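Local atomic coordinates of probable molybdenum cofactor guanylyltransferase (Aquifex aeolicus, PDB entry 2E8B), a protein that probably transfers a GMP moiety from GTP to the molybdenum cofactor Mo-molybdopterin, forming the guanine dinucleotide form of the cofactor. Residues Asp106-Tyr117 / Ile174-Met185. Residues are numbered along the deposited sequence; the frame is centred on the assembly and turned at random.
Sequences DLPLMKKETVLY and IPEELRYTLLNM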
ATOM      1  N   ASP A 106      -7.684  -0.918   0.584  1.00 15.05           N
ATOM      2  CA  ASP A 106      -9.044  -0.680   0.094  1.00 15.20           C
ATOM      3  C   ASP A 106      -9.266  -1.023  -1.383  1.00 15.90           C
ATOM      4  O   ASP A 106     -10.103  -0.415  -2.052  1.00 19.36           O
ATOM      5  CB  ASP A 106      -9.423   0.784   0.341  1.00 19.13           C
ATOM      6  CG  ASP A 106      -8.571   1.747  -0.458  1.00 23.20           C
ATOM      7  OD1 ASP A 106      -7.634   1.281  -1.142  1.00 22.08           O
ATOM      8  OD2 ASP A 106      -8.834   2.968  -0.399  1.00 26.97           O
ATOM      9  N   LEU A 107      -8.531  -2.008  -1.885  1.00 13.71           N
ATOM     10  CA  LEU A 107      -8.642  -2.428  -3.282  1.00 14.37           C
ATOM     11  C   LEU A 107      -9.328  -3.792  -3.353  1.00 14.30           C
ATOM     12  O   LEU A 107      -8.676  -4.835  -3.331  1.00 15.92           O
ATOM     13  CB  LEU A 107      -7.246  -2.479  -3.899  1.00 17.09           C
ATOM     14  CG  LEU A 107      -6.576  -1.097  -3.861  1.00 17.60           C
ATOM     15  CD1 LEU A 107      -5.092  -1.217  -4.173  1.00 17.55           C
ATOM     16  CD2 LEU A 107      -7.266  -0.165  -4.849  1.00 21.07           C
ATOM     17  N   PRO A 108     -10.666  -3.788  -3.469  1.00 13.63           N
ATOM     18  CA  PRO A 108     -11.515  -4.979  -3.535  1.00 15.86           C
ATOM     19  C   PRO A 108     -11.280  -5.972  -4.663  1.00 16.35           C
ATOM     20  O   PRO A 108     -11.670  -7.135  -4.551  1.00 19.98           O
ATOM     21  CB  PRO A 108     -12.922  -4.389  -3.569  1.00 14.82           C
ATOM     22  CG  PRO A 108     -12.729  -3.138  -4.357  1.00 16.51           C
ATOM     23  CD  PRO A 108     -11.447  -2.573  -3.769  1.00 14.01           C
ATOM     24  N   LEU A 109     -10.646  -5.530  -5.744  1.00 14.21           N
ATOM     25  CA  LEU A 109     -10.408  -6.411  -6.881  1.00 14.93           C
ATOM     26  C   LEU A 109      -8.943  -6.757  -7.147  1.00 15.41           C
ATOM     27  O   LEU A 109      -8.623  -7.361  -8.174  1.00 14.52           O
ATOM     28  CB  LEU A 109     -11.030  -5.793  -8.134  1.00 14.80           C
ATOM     29  CG  LEU A 109     -12.552  -5.666  -8.044  1.00 17.21           C
ATOM     30  CD1 LEU A 109     -13.075  -4.846  -9.208  1.00 21.30           C
ATOM     31  CD2 LEU A 109     -13.178  -7.052  -8.033  1.00 21.66           C
ATOM     32  N   MET A 110      -8.059  -6.399  -6.223  1.00 16.08           N
ATOM     33  CA  MET A 110      -6.637  -6.688  -6.400  1.00 15.54           C
ATOM     34  C   MET A 110      -6.371  -8.172  -6.629  1.00 16.42           C
ATOM     35  O   MET A 110      -7.008  -9.042  -6.028  1.00 16.17           O
ATOM     36  CB  MET A 110      -5.832  -6.194  -5.187  1.00 16.00           C
ATOM     37  CG  MET A 110      -4.312  -6.385  -5.286  1.00 13.59           C
ATOM     38  SD  MET A 110      -3.501  -5.619  -6.743  1.00  8.77           S
ATOM     39  CE  MET A 110      -4.014  -3.906  -6.567  1.00 15.51           C
ATOM     40  N   LYS A 111      -5.441  -8.447  -7.535  1.00 16.48           N
ATOM     41  CA  LYS A 111      -5.046  -9.808  -7.866  1.00 18.63           C
ATOM     42  C   LYS A 111      -3.534  -9.881  -7.808  1.00 17.59           C
ATOM     43  O   LYS A 111      -2.846  -8.896  -8.057  1.00 15.98           O
ATOM     44  CB  LYS A 111      -5.512 -10.193  -9.271  1.00 22.56           C
ATOM     45  CG  LYS A 111      -6.956 -10.635  -9.352  1.00 28.65           C
ATOM     46  CD  LYS A 111      -7.203 -11.436 -10.622  1.00 33.35           C
ATOM     47  CE  LYS A 111      -8.571 -12.108 -10.583  1.00 35.77           C
ATOM     48  NZ  LYS A 111      -8.788 -13.025 -11.737  1.00 36.88           N
ATOM     49  N   LYS A 112      -3.019 -11.056  -7.483  1.00 15.18           N
ATOM     50  CA  LYS A 112      -1.584 -11.236  -7.382  1.00 14.88           C
ATOM     51  C   LYS A 112      -0.855 -10.875  -8.672  1.00 14.61           C
ATOM     52  O   LYS A 112       0.247 -10.335  -8.624  1.00 15.40           O
ATOM     53  CB  LYS A 112      -1.275 -12.682  -7.001  1.00 17.51           C
ATOM     54  CG  LYS A 112      -1.693 -13.699  -8.048  1.00 22.24           C
ATOM     55  CD  LYS A 112      -1.479 -15.121  -7.555  1.00 24.71           C
ATOM     56  CE  LYS A 112      -0.033 -15.360  -7.175  1.00 25.42           C
ATOM     57  NZ  LYS A 112       0.216 -16.785  -6.802  1.00 30.79           N
ATOM     58  N   GLU A 113      -1.459 -11.166  -9.821  1.00 14.36           N
ATOM     59  CA  GLU A 113      -0.803 -10.856 -11.092  1.00 14.48           C
ATOM     60  C   GLU A 113      -0.463  -9.377 -11.225  1.00 14.19           C
ATOM     61  O   GLU A 113       0.546  -9.018 -11.830  1.00 14.02           O
ATOM     62  CB  GLU A 113      -1.670 -11.286 -12.278  1.00 16.26           C
ATOM     63  CG  GLU A 113      -1.882 -12.786 -12.378  1.00 19.53           C
ATOM     64  CD  GLU A 113      -3.206 -13.229 -11.788  1.00 23.59           C
ATOM     65  OE1 GLU A 113      -3.508 -12.847 -10.639  1.00 18.96           O
ATOM     66  OE2 GLU A 113      -3.946 -13.964 -12.477  1.00 28.93           O
ATOM     67  N   THR A 114      -1.303  -8.519 -10.661  1.00 13.29           N
ATOM     68  CA  THR A 114      -1.056  -7.086 -10.733  1.00 13.37           C
ATOM     69  C   THR A 114       0.177  -6.754  -9.906  1.00 14.25           C
ATOM     70  O   THR A 114       1.038  -5.981 -10.336  1.00 13.88           O
ATOM     71  CB  THR A 114      -2.263  -6.302 -10.212  1.00 15.18           C
ATOM     72  OG1 THR A 114      -3.408  -6.635 -11.005  1.00 15.47           O
ATOM     73  CG2 THR A 114      -2.004  -4.806 -10.291  1.00 13.36           C
ATOM     74  N   VAL A 115       0.274  -7.357  -8.727  1.00 12.44           N
ATOM     75  CA  VAL A 115       1.419  -7.129  -7.862  1.00 14.27           C
ATOM     76  C   VAL A 115       2.687  -7.640  -8.541  1.00 12.97           C
ATOM     77  O   VAL A 115       3.717  -6.962  -8.553  1.00 12.24           O
ATOM     78  CB  VAL A 115       1.244  -7.851  -6.519  1.00 15.48           C
ATOM     79  CG1 VAL A 115       2.503  -7.709  -5.678  1.00 16.18           C
ATOM     80  CG2 VAL A 115       0.047  -7.274  -5.785  1.00 18.68           C
ATOM     81  N   LEU A 116       2.601  -8.834  -9.119  1.00 12.47           N
ATOM     82  CA  LEU A 116       3.747  -9.436  -9.784  1.00 11.71           C
ATOM     83  C   LEU A 116       4.212  -8.636 -11.001  1.00 12.22           C
ATOM     84  O   LEU A 116       5.411  -8.553 -11.261  1.00 12.05           O
ATOM     85  CB  LEU A 116       3.420 -10.874 -10.185  1.00 12.24           C
ATOM     86  CG  LEU A 116       3.192 -11.816  -9.000  1.00 12.04           C
ATOM     87  CD1 LEU A 116       2.837 -13.184  -9.527  1.00 12.09           C
ATOM     88  CD2 LEU A 116       4.439 -11.885  -8.120  1.00 15.95           C
ATOM     89  N   TYR A 117       3.279  -8.042 -11.741  1.00 12.29           N
ATOM     90  CA  TYR A 117       3.663  -7.254 -12.910  1.00 12.53           C
ATOM     91  C   TYR A 117       4.444  -6.030 -12.450  1.00 12.88           C
ATOM     92  O   TYR A 117       5.421  -5.626 -13.091  1.00 12.94           O
ATOM     93  CB  TYR A 117       2.439  -6.801 -13.715  1.00 11.61           C
ATOM     94  CG  TYR A 117       2.802  -6.170 -15.047  1.00 11.82           C
ATOM     95  CD1 TYR A 117       3.274  -6.948 -16.103  1.00 13.10           C
ATOM     96  CD2 TYR A 117       2.686  -4.793 -15.243  1.00 14.04           C
ATOM     97  CE1 TYR A 117       3.622  -6.372 -17.325  1.00 14.74           C
ATOM     98  CE2 TYR A 117       3.032  -4.205 -16.463  1.00 14.61           C
ATOM     99  CZ  TYR A 117       3.501  -5.003 -17.495  1.00 15.78           C
ATOM    100  OH  TYR A 117       3.868  -4.436 -18.692  1.00 17.41           O
ATOM    101  N   ILE A 174      -0.315  -0.334 -16.244  1.00 16.06           N
ATOM    102  CA  ILE A 174      -1.007  -1.590 -15.999  1.00 15.58           C
ATOM    103  C   ILE A 174      -1.679  -2.117 -17.251  1.00 15.69           C
ATOM    104  O   ILE A 174      -2.403  -1.389 -17.931  1.00 14.32           O
ATOM    105  CB  ILE A 174      -2.060  -1.431 -14.880  1.00 15.27           C
ATOM    106  CG1 ILE A 174      -1.360  -1.048 -13.573  1.00 17.33           C
ATOM    107  CG2 ILE A 174      -2.850  -2.720 -14.708  1.00 15.05           C
ATOM    108  CD1 ILE A 174      -0.285  -2.036 -13.130  1.00 14.14           C
ATOM    109  N   PRO A 175      -1.425  -3.396 -17.583  1.00 16.44           N
ATOM    110  CA  PRO A 175      -2.024  -4.014 -18.765  1.00 16.74           C
ATOM    111  C   PRO A 175      -3.536  -3.879 -18.705  1.00 16.69           C
ATOM    112  O   PRO A 175      -4.135  -3.966 -17.633  1.00 14.16           O
ATOM    113  CB  PRO A 175      -1.572  -5.464 -18.665  1.00 16.00           C
ATOM    114  CG  PRO A 175      -0.217  -5.349 -18.040  1.00 16.67           C
ATOM    115  CD  PRO A 175      -0.451  -4.305 -16.950  1.00 15.12           C
ATOM    116  N   GLU A 176      -4.144  -3.666 -19.866  1.00 15.92           N
ATOM    117  CA  GLU A 176      -5.586  -3.499 -19.971  1.00 17.69           C
ATOM    118  C   GLU A 176      -6.414  -4.469 -19.130  1.00 17.86           C
ATOM    119  O   GLU A 176      -7.324  -4.050 -18.411  1.00 16.85           O
ATOM    120  CB  GLU A 176      -6.009  -3.603 -21.442  1.00 18.90           C
ATOM    121  CG  GLU A 176      -7.512  -3.703 -21.681  1.00 19.27           C
ATOM    122  CD  GLU A 176      -8.301  -2.551 -21.088  1.00 21.09           C
ATOM    123  OE1 GLU A 176      -7.712  -1.483 -20.827  1.00 19.89           O
ATOM    124  OE2 GLU A 176      -9.524  -2.710 -20.897  1.00 22.28           O
ATOM    125  N   GLU A 177      -6.093  -5.757 -19.197  1.00 16.38           N
ATOM    126  CA  GLU A 177      -6.866  -6.741 -18.457  1.00 17.23           C
ATOM    127  C   GLU A 177      -6.654  -6.774 -16.948  1.00 16.72           C
ATOM    128  O   GLU A 177      -7.288  -7.561 -16.252  1.00 18.48           O
ATOM    129  CB  GLU A 177      -6.660  -8.130 -19.067  1.00 19.63           C
ATOM    130  CG  GLU A 177      -7.250  -8.227 -20.476  1.00 21.03           C
ATOM    131  CD  GLU A 177      -7.485  -9.653 -20.933  1.00 21.28           C
ATOM    132  OE1 GLU A 177      -8.006 -10.457 -20.132  1.00 22.53           O
ATOM    133  OE2 GLU A 177      -7.164  -9.965 -22.099  1.00 23.82           O
ATOM    134  N   LEU A 178      -5.782  -5.907 -16.442  1.00 14.39           N
ATOM    135  CA  LEU A 178      -5.526  -5.846 -15.007  1.00 14.52           C
ATOM    136  C   LEU A 178      -5.911  -4.486 -14.441  1.00 13.81           C
ATOM    137  O   LEU A 178      -5.821  -4.260 -13.239  1.00 14.98           O
ATOM    138  CB  LEU A 178      -4.048  -6.113 -14.702  1.00 14.02           C
ATOM    139  CG  LEU A 178      -3.544  -7.545 -14.888  1.00 16.08           C
ATOM    140  CD1 LEU A 178      -2.076  -7.619 -14.498  1.00 16.84           C
ATOM    141  CD2 LEU A 178      -4.370  -8.496 -14.036  1.00 16.38           C
ATOM    142  N   ARG A 179      -6.351  -3.575 -15.302  1.00 14.03           N
ATOM    143  CA  ARG A 179      -6.709  -2.246 -14.823  1.00 14.19           C
ATOM    144  C   ARG A 179      -7.852  -2.256 -13.815  1.00 13.67           C
ATOM    145  O   ARG A 179      -7.854  -1.471 -12.868  1.00 13.24           O
ATOM    146  CB  ARG A 179      -7.042  -1.337 -16.006  1.00 16.76           C
ATOM    147  CG  ARG A 179      -5.799  -0.893 -16.784  1.00 18.30           C
ATOM    148  CD  ARG A 179      -6.138  -0.424 -18.185  1.00 22.31           C
ATOM    149  NE  ARG A 179      -7.054   0.713 -18.212  1.00 27.02           N
ATOM    150  CZ  ARG A 179      -6.677   1.988 -18.218  1.00 28.21           C
ATOM    151  NH1 ARG A 179      -5.391   2.311 -18.199  1.00 29.81           N
ATOM    152  NH2 ARG A 179      -7.592   2.947 -18.263  1.00 29.01           N
ATOM    153  N   TYR A 180      -8.810  -3.157 -14.001  1.00 15.12           N
ATOM    154  CA  TYR A 180      -9.946  -3.226 -13.087  1.00 14.62           C
ATOM    155  C   TYR A 180      -9.532  -3.651 -11.678  1.00 15.45           C
ATOM    156  O   TYR A 180     -10.254  -3.399 -10.714  1.00 14.28           O
ATOM    157  CB  TYR A 180     -11.006  -4.192 -13.636  1.00 16.54           C
ATOM    158  CG  TYR A 180     -10.718  -5.652 -13.372  1.00 16.37           C
ATOM    159  CD1 TYR A 180      -9.839  -6.368 -14.181  1.00 16.25           C
ATOM    160  CD2 TYR A 180     -11.318  -6.318 -12.300  1.00 15.96           C
ATOM    161  CE1 TYR A 180      -9.560  -7.710 -13.931  1.00 17.57           C
ATOM    162  CE2 TYR A 180     -11.048  -7.659 -12.045  1.00 17.87           C
ATOM    163  CZ  TYR A 180     -10.167  -8.349 -12.864  1.00 18.63           C
ATOM    164  OH  TYR A 180      -9.891  -9.674 -12.623  1.00 20.62           O
ATOM    165  N   THR A 181      -8.365  -4.279 -11.556  1.00 14.14           N
ATOM    166  CA  THR A 181      -7.904  -4.740 -10.252  1.00 14.35           C
ATOM    167  C   THR A 181      -7.505  -3.585  -9.342  1.00 13.70           C
ATOM    168  O   THR A 181      -7.227  -3.791  -8.162  1.00 14.70           O
ATOM    169  CB  THR A 181      -6.695  -5.703 -10.377  1.00 15.25           C
ATOM    170  OG1 THR A 181      -5.549  -4.987 -10.851  1.00 14.71           O
ATOM    171  CG2 THR A 181      -7.021  -6.838 -11.345  1.00 16.20           C
ATOM    172  N   LEU A 182      -7.490  -2.374  -9.887  1.00 13.33           N
ATOM    173  CA  LEU A 182      -7.111  -1.192  -9.112  1.00 15.41           C
ATOM    174  C   LEU A 182      -8.291  -0.301  -8.733  1.00 15.86           C
ATOM    175  O   LEU A 182      -8.108   0.789  -8.188  1.00 17.76           O
ATOM    176  CB  LEU A 182      -6.075  -0.379  -9.898  1.00 17.13           C
ATOM    177  CG  LEU A 182      -4.679  -1.014  -9.882  1.00 18.86           C
ATOM    178  CD1 LEU A 182      -3.916  -0.678 -11.146  1.00 22.04           C
ATOM    179  CD2 LEU A 182      -3.930  -0.533  -8.651  1.00 18.06           C
ATOM    180  N   LEU A 183      -9.505  -0.760  -9.015  1.00 16.67           N
ATOM    181  CA  LEU A 183     -10.689   0.029  -8.688  1.00 20.63           C
ATOM    182  C   LEU A 183     -10.961   0.025  -7.184  1.00 22.96           C
ATOM    183  O   LEU A 183     -10.484  -0.848  -6.457  1.00 22.01           O
ATOM    184  CB  LEU A 183     -11.909  -0.522  -9.432  1.00 22.77           C
ATOM    185  CG  LEU A 183     -11.886  -0.440 -10.960  1.00 23.64           C
ATOM    186  CD1 LEU A 183     -13.079  -1.185 -11.539  1.00 25.14           C
ATOM    187  CD2 LEU A 183     -11.907   1.017 -11.389  1.00 24.68           C
ATOM    188  N   ASN A 184     -11.718   1.012  -6.718  1.00 25.26           N
ATOM    189  CA  ASN A 184     -12.071   1.087  -5.305  1.00 27.58           C
ATOM    190  C   ASN A 184     -13.542   0.719  -5.191  1.00 28.69           C
ATOM    191  O   ASN A 184     -14.209   0.521  -6.202  1.00 27.10           O
ATOM    192  CB  ASN A 184     -11.860   2.502  -4.757  1.00 30.12           C
ATOM    193  CG  ASN A 184     -10.469   3.036  -5.027  1.00 31.03           C
ATOM    194  OD1 ASN A 184     -10.151   3.422  -6.152  1.00 34.66           O
ATOM    195  ND2 ASN A 184      -9.629   3.051  -3.998  1.00 30.90           N
ATOM    196  N   MET A 185     -14.043   0.614  -3.965  1.00 30.37           N
ATOM    197  CA  MET A 185     -15.450   0.292  -3.744  1.00 35.19           C
ATOM    198  C   MET A 185     -16.329   1.533  -3.599  1.00 39.07           C
ATOM    199  O   MET A 185     -16.020   2.426  -2.812  1.00 39.32           O
ATOM    200  CB  MET A 185     -15.625  -0.451  -2.414  1.00 33.60           C
ATOM    201  CG  MET A 185     -15.396  -1.959  -2.475  1.00 34.08           C
ATOM    202  SD  MET A 185     -16.823  -2.888  -3.115  1.00 28.71           S
ATOM    203  CE  MET A 185     -16.309  -3.234  -4.775  1.00 29.49           C
TER
HETATM  204  O   HOH W   1     -11.809   1.708  -1.564  1.00 31.12           O
HETATM  205  O   HOH W   2      -7.224   3.704  -2.490  1.00 39.96           O
HETATM  206  O   HOH W   3      -9.338  -3.145  -6.389  1.00 14.51           O
HETATM  207  O   HOH W   4      -8.020 -11.192 -13.596  1.00 40.60           O
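T114 OG1 donates to T181 OG1 (2.7 Å), the one direct hydrogen bond between 106-117 and 174-185, and T181 OG1 in turn donates to L178 O, lying in that carbonyl's plane at 2.5 Å. This chain of two hydrogen bonds depends on T181's chi1 of 68°, which sets OG1 between its backbone N and carbonyl carbon while CG2 lies beside L109 O. A valine in place of T181 would probably leave the T114 hydroxyl without its acceptor and L178 O with the backbone N of that residue as its remaining donor here. Waters bridge further polar groups: water 3 accepts from L109 N and donates to T181 O and, at 2.6 Å, to L183 O, and water 4 links K111 NZ to Y180 OH. Near the predicted GTP- and magnesium-binding D106, whose OD1 is also bonded to S104, water 2 joins OD2 to N184 ND2, weakly on the amide side. In this GT-A-type nucleotidyltransferase fold, D106 follows strand 99-104; a type I turn from L107 to M110 then leads into helix 112-120, and the loop after strand 170-173 runs along this connection. Apolar contacts make up the rest. P175 CG sits over the centre of one face of the Y117 ring, a CH-pi contact 14° off the normal, reached because Y117 holds CG anti to its backbone N (chi1 -171°). L109 CD1 meets the Y180 ring edge at CD2 (3.8 Å), the two side chains nearly perpendicular. M110 CE, brought round by bends at chi2 and chi3, touches L182 CD2 (4.0 Å), whereas P108 CG and M185 CG press tightly together at 3.5 Å.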